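Long-range contact in PA-I Galactophilic Lectin (Enterobacter cloacae, PDB 6YGQ), which probably binds galactose-type sugars through a calcium ion, as a PA-IL-like lectin: residues A[40-51]-A[103-114]. Sequence-based numbering, arbitrary orientation.
Sequences TGVALKAGEIIT and KYRWSVPAEGTL
Val108 meets Leu44 and Ile50 where two chain segments, 40-51 and 103-114, each pass from one sheet of this all-beta domain to the other and pair antiparallel in both, closing one end of the beta-sandwich. The packing is tight on the inner side. Val108 CG2 lies 3.9 Å from Leu44 CD1 and equally far from Ile50 CG1, the Leu44 and Val108 side chains crossing near a right angle. Ile50 places CG1 between its backbone N and carbonyl carbon (chi1 63°), which carries CD1 alongside Trp106, 3.8 Å from CE3. Leu114 O takes two bonds from Thr40, from N and from OG1 (2.7 Å), the hydroxyl tilted 32° from the carbonyl plane; OG1 also accepts from Val42 N in an ST turn. Reciprocal backbone bonds join Leu44 with Gly112 and Ile50 with Trp106; Val108 bonds through O to Gly47 N and through N to Glu48 O.

The solvent side is looser. Lys45 and Glu111 run side by side, yet NZ stays 4.9 Å from OE2, and a water links Gly47 O to Ser107 OG. At the corner, Arg105 N donates to Thr51 OG1 (3.0 Å), also hydrogen-bonded to Glu139 of the same chain; the Arg105 guanidinium pairs with Glu139 of the second subunit. Backbone bonds and an apolar interior thus hold the crossing together, with charge probably contributing little between Lys45 and Glu111.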
loop_
_atom_site.group_PDB
_atom_site.type_symbol
_atom_site.label_atom_id
_atom_site.label_comp_id
_atom_site.label_asym_id
_atom_site.label_seq_id
_atom_site.Cartn_x
_atom_site.Cartn_y
_atom_site.Cartn_z
ATOM N N THR A 40 10.870 -6.701 14.815
ATOM C CA THR A 40 11.843 -6.070 13.933
ATOM C C THR A 40 13.175 -5.812 14.624
ATOM O O THR A 40 14.183 -5.609 13.939
ATOM C CB THR A 40 11.314 -4.735 13.394
ATOM O OG1 THR A 40 11.308 -3.762 14.450
ATOM C CG2 THR A 40 9.911 -4.885 12.821
ATOM N N GLY A 41 13.201 -5.796 15.954
ATOM C CA GLY A 41 14.405 -5.450 16.674
ATOM C C GLY A 41 14.775 -3.987 16.631
ATOM O O GLY A 41 15.821 -3.613 17.174
ATOM N N VAL A 42 13.954 -3.149 16.004
ATOM C CA VAL A 42 14.206 -1.714 15.938
ATOM C C VAL A 42 13.795 -1.109 17.276
ATOM O O VAL A 42 12.613 -1.104 17.630
ATOM C CB VAL A 42 13.447 -1.064 14.776
ATOM C CG1 VAL A 42 13.599 0.454 14.814
ATOM C CG2 VAL A 42 13.934 -1.629 13.446
ATOM N N ALA A 43 14.772 -0.609 18.027
ATOM C CA ALA A 43 14.524 0.018 19.321
ATOM C C ALA A 43 14.194 1.487 19.088
ATOM O O ALA A 43 15.068 2.273 18.706
ATOM C CB ALA A 43 15.735 -0.139 20.236
ATOM N N LEU A 44 12.940 1.856 19.315
ATOM C CA LEU A 44 12.483 3.219 19.103
ATOM C C LEU A 44 12.420 3.977 20.422
ATOM O O LEU A 44 12.229 3.393 21.492
ATOM C CB LEU A 44 11.102 3.236 18.448
ATOM C CG LEU A 44 10.986 2.632 17.052
ATOM C CD1 LEU A 44 9.516 2.468 16.692
ATOM C CD2 LEU A 44 11.706 3.490 16.029
ATOM N N LYS A 45 12.578 5.291 20.333
ATOM C CA LYS A 45 12.365 6.181 21.462
ATOM C C LYS A 45 11.285 7.189 21.095
ATOM O O LYS A 45 11.160 7.596 19.935
ATOM C CB LYS A 45 13.657 6.901 21.862
ATOM C CG LYS A 45 14.675 5.986 22.542
ATOM C CD LYS A 45 15.871 6.737 23.142
ATOM C CE LYS A 45 15.475 7.986 23.928
ATOM N NZ LYS A 45 16.668 8.743 24.410
ATOM N N ALA A 46 10.493 7.567 22.094
ATOM C CA ALA A 46 9.419 8.525 21.879
ATOM C C ALA A 46 9.956 9.770 21.189
ATOM O O ALA A 46 11.009 10.298 21.557
ATOM C CB ALA A 46 8.772 8.893 23.215
ATOM N N GLY A 47 9.234 10.227 20.170
ATOM C CA GLY A 47 9.574 11.433 19.460
ATOM C C GLY A 47 10.330 11.215 18.167
ATOM O O GLY A 47 10.372 12.124 17.330
ATOM N N GLU A 48 10.940 10.047 17.986
ATOM C CA GLU A 48 11.542 9.719 16.703
ATOM C C GLU A 48 10.457 9.646 15.633
ATOM O O GLU A 48 9.294 9.349 15.918
ATOM C CB GLU A 48 12.302 8.393 16.794
ATOM C CG GLU A 48 13.515 8.447 17.724
ATOM C CD GLU A 48 14.226 7.110 17.870
ATOM O OE1 GLU A 48 13.631 6.067 17.525
ATOM O OE2 GLU A 48 15.384 7.102 18.337
ATOM N N ILE A 49 10.839 9.942 14.393
ATOM C CA ILE A 49 9.919 9.923 13.260
ATOM C C ILE A 49 10.344 8.794 12.331
ATOM O O ILE A 49 11.497 8.747 11.887
ATOM C CB ILE A 49 9.899 11.267 12.515
ATOM C CG1 ILE A 49 9.560 12.406 13.478
ATOM C CG2 ILE A 49 8.890 11.221 11.373
ATOM C CD1 ILE A 49 9.625 13.783 12.847
ATOM N N ILE A 50 9.410 7.889 12.032
ATOM C CA ILE A 50 9.680 6.762 11.153
ATOM C C ILE A 50 8.572 6.655 10.116
ATOM O O ILE A 50 7.465 7.168 10.292
ATOM C CB ILE A 50 9.820 5.430 11.925
ATOM C CG1 ILE A 50 8.521 5.065 12.646
ATOM C CG2 ILE A 50 10.972 5.512 12.918
ATOM C CD1 ILE A 50 8.489 3.632 13.147
ATOM N N THR A 51 8.890 5.970 9.022
ATOM C CA THR A 51 7.932 5.686 7.964
ATOM C C THR A 51 7.907 4.185 7.724
ATOM O O THR A 51 8.962 3.558 7.582
ATOM C CB THR A 51 8.289 6.433 6.676
ATOM O OG1 THR A 51 8.022 7.832 6.849
ATOM C CG2 THR A 51 7.479 5.895 5.506
ATOM N N LYS A 103 2.446 4.099 6.804
ATOM C CA LYS A 103 2.342 5.070 7.887
ATOM C C LYS A 103 3.497 6.046 7.713
ATOM O O LYS A 103 4.650 5.708 8.002
ATOM C CB LYS A 103 2.385 4.395 9.253
ATOM C CG LYS A 103 1.691 5.201 10.326
ATOM C CD LYS A 103 1.759 4.513 11.674
ATOM C CE LYS A 103 0.455 4.677 12.445
ATOM N NZ LYS A 103 0.081 6.098 12.685
ATOM N N TYR A 104 3.192 7.247 7.240
ATOM C CA TYR A 104 4.198 8.188 6.767
ATOM C C TYR A 104 4.521 9.211 7.845
ATOM O O TYR A 104 3.620 9.857 8.390
ATOM C CB TYR A 104 3.691 8.878 5.498
ATOM C CG TYR A 104 4.659 9.835 4.847
ATOM C CD1 TYR A 104 5.817 9.378 4.235
ATOM C CD2 TYR A 104 4.397 11.198 4.823
ATOM C CE1 TYR A 104 6.696 10.256 3.628
ATOM C CE2 TYR A 104 5.269 12.082 4.221
ATOM C CZ TYR A 104 6.416 11.606 3.625
ATOM O OH TYR A 104 7.287 12.484 3.024
ATOM N N ARG A 105 5.812 9.353 8.144
ATOM C CA ARG A 105 6.305 10.323 9.119
ATOM C C ARG A 105 5.542 10.207 10.436
ATOM O O ARG A 105 4.941 11.160 10.937
ATOM C CB ARG A 105 6.223 11.743 8.554
ATOM C CG ARG A 105 7.183 11.988 7.410
ATOM C CD ARG A 105 7.247 13.456 7.026
ATOM N NE ARG A 105 8.237 13.667 5.975
ATOM C CZ ARG A 105 9.545 13.780 6.189
ATOM N NH1 ARG A 105 10.030 13.716 7.422
ATOM N NH2 ARG A 105 10.368 13.961 5.165
ATOM N N TRP A 106 5.581 9.001 10.991
ATOM C CA TRP A 106 4.914 8.701 12.249
ATOM C C TRP A 106 5.795 9.143 13.405
ATOM O O TRP A 106 6.926 8.667 13.549
ATOM C CB TRP A 106 4.629 7.204 12.335
ATOM C CG TRP A 106 3.937 6.760 13.586
ATOM C CD1 TRP A 106 3.060 7.481 14.341
ATOM C CD2 TRP A 106 4.057 5.482 14.222
ATOM N NE1 TRP A 106 2.628 6.731 15.411
ATOM C CE2 TRP A 106 3.225 5.500 15.359
ATOM C CE3 TRP A 106 4.787 4.324 13.940
ATOM C CZ2 TRP A 106 3.105 4.405 16.212
ATOM C CZ3 TRP A 106 4.667 3.238 14.788
ATOM C CH2 TRP A 106 3.832 3.286 15.909
ATOM N N SER A 107 5.302 10.049 14.232
ATOM C CA SER A 107 6.034 10.426 15.430
ATOM C C SER A 107 5.775 9.372 16.490
ATOM O O SER A 107 4.668 9.286 17.045
ATOM C CB SER A 107 5.655 11.814 15.918
ATOM O OG SER A 107 6.530 12.236 16.952
ATOM N N VAL A 108 6.792 8.572 16.792
ATOM C CA VAL A 108 6.651 7.414 17.673
ATOM C C VAL A 108 6.168 7.882 19.038
ATOM O O VAL A 108 6.779 8.790 19.636
ATOM C CB VAL A 108 7.988 6.659 17.785
ATOM C CG1 VAL A 108 7.852 5.480 18.737
ATOM C CG2 VAL A 108 8.451 6.193 16.409
ATOM N N PRO A 109 5.088 7.310 19.579
ATOM C CA PRO A 109 4.532 7.843 20.827
ATOM C C PRO A 109 5.156 7.278 22.094
ATOM O O PRO A 109 4.982 7.859 23.169
ATOM C CB PRO A 109 3.047 7.467 20.730
ATOM C CG PRO A 109 3.046 6.197 19.935
ATOM C CD PRO A 109 4.220 6.275 18.981
ATOM N N ALA A 110 5.880 6.164 22.001
ATOM C CA ALA A 110 6.427 5.549 23.201
ATOM C C ALA A 110 7.722 4.819 22.881
ATOM O O ALA A 110 7.989 4.451 21.735
ATOM C CB ALA A 110 5.421 4.579 23.840
ATOM N N GLU A 111 8.522 4.614 23.924
ATOM C CA GLU A 111 9.785 3.899 23.799
ATOM C C GLU A 111 9.543 2.397 23.833
ATOM O O GLU A 111 8.772 1.893 24.655
ATOM C CB GLU A 111 10.731 4.305 24.928
ATOM C CG GLU A 111 12.107 3.663 24.873
ATOM C CD GLU A 111 13.012 4.150 25.989
ATOM O OE1 GLU A 111 12.693 3.889 27.167
ATOM O OE2 GLU A 111 14.040 4.795 25.692
ATOM N N GLY A 112 10.202 1.685 22.935
ATOM C CA GLY A 112 10.065 0.245 22.879
ATOM C C GLY A 112 10.587 -0.296 21.568
ATOM O O GLY A 112 11.032 0.445 20.691
ATOM N N THR A 113 10.524 -1.620 21.457
ATOM C CA THR A 113 10.930 -2.315 20.245
ATOM C C THR A 113 9.716 -2.525 19.351
ATOM O O THR A 113 8.648 -2.935 19.825
ATOM C CB THR A 113 11.586 -3.653 20.574
ATOM O OG1 THR A 113 12.736 -3.426 21.396
ATOM C CG2 THR A 113 12.010 -4.371 19.298
ATOM N N LEU A 114 9.888 -2.252 18.062
ATOM C CA LEU A 114 8.790 -2.293 17.111
ATOM C C LEU A 114 8.500 -3.721 16.675
ATOM O O LEU A 114 9.394 -4.436 16.210
ATOM C CB LEU A 114 9.122 -1.435 15.889
ATOM C CG LEU A 114 8.145 -1.484 14.712
ATOM C CD1 LEU A 114 6.798 -0.921 15.128
ATOM C CD2 LEU A 114 8.700 -0.724 13.512
HETATM O O HOH W 1 8.347 13.956 16.865
#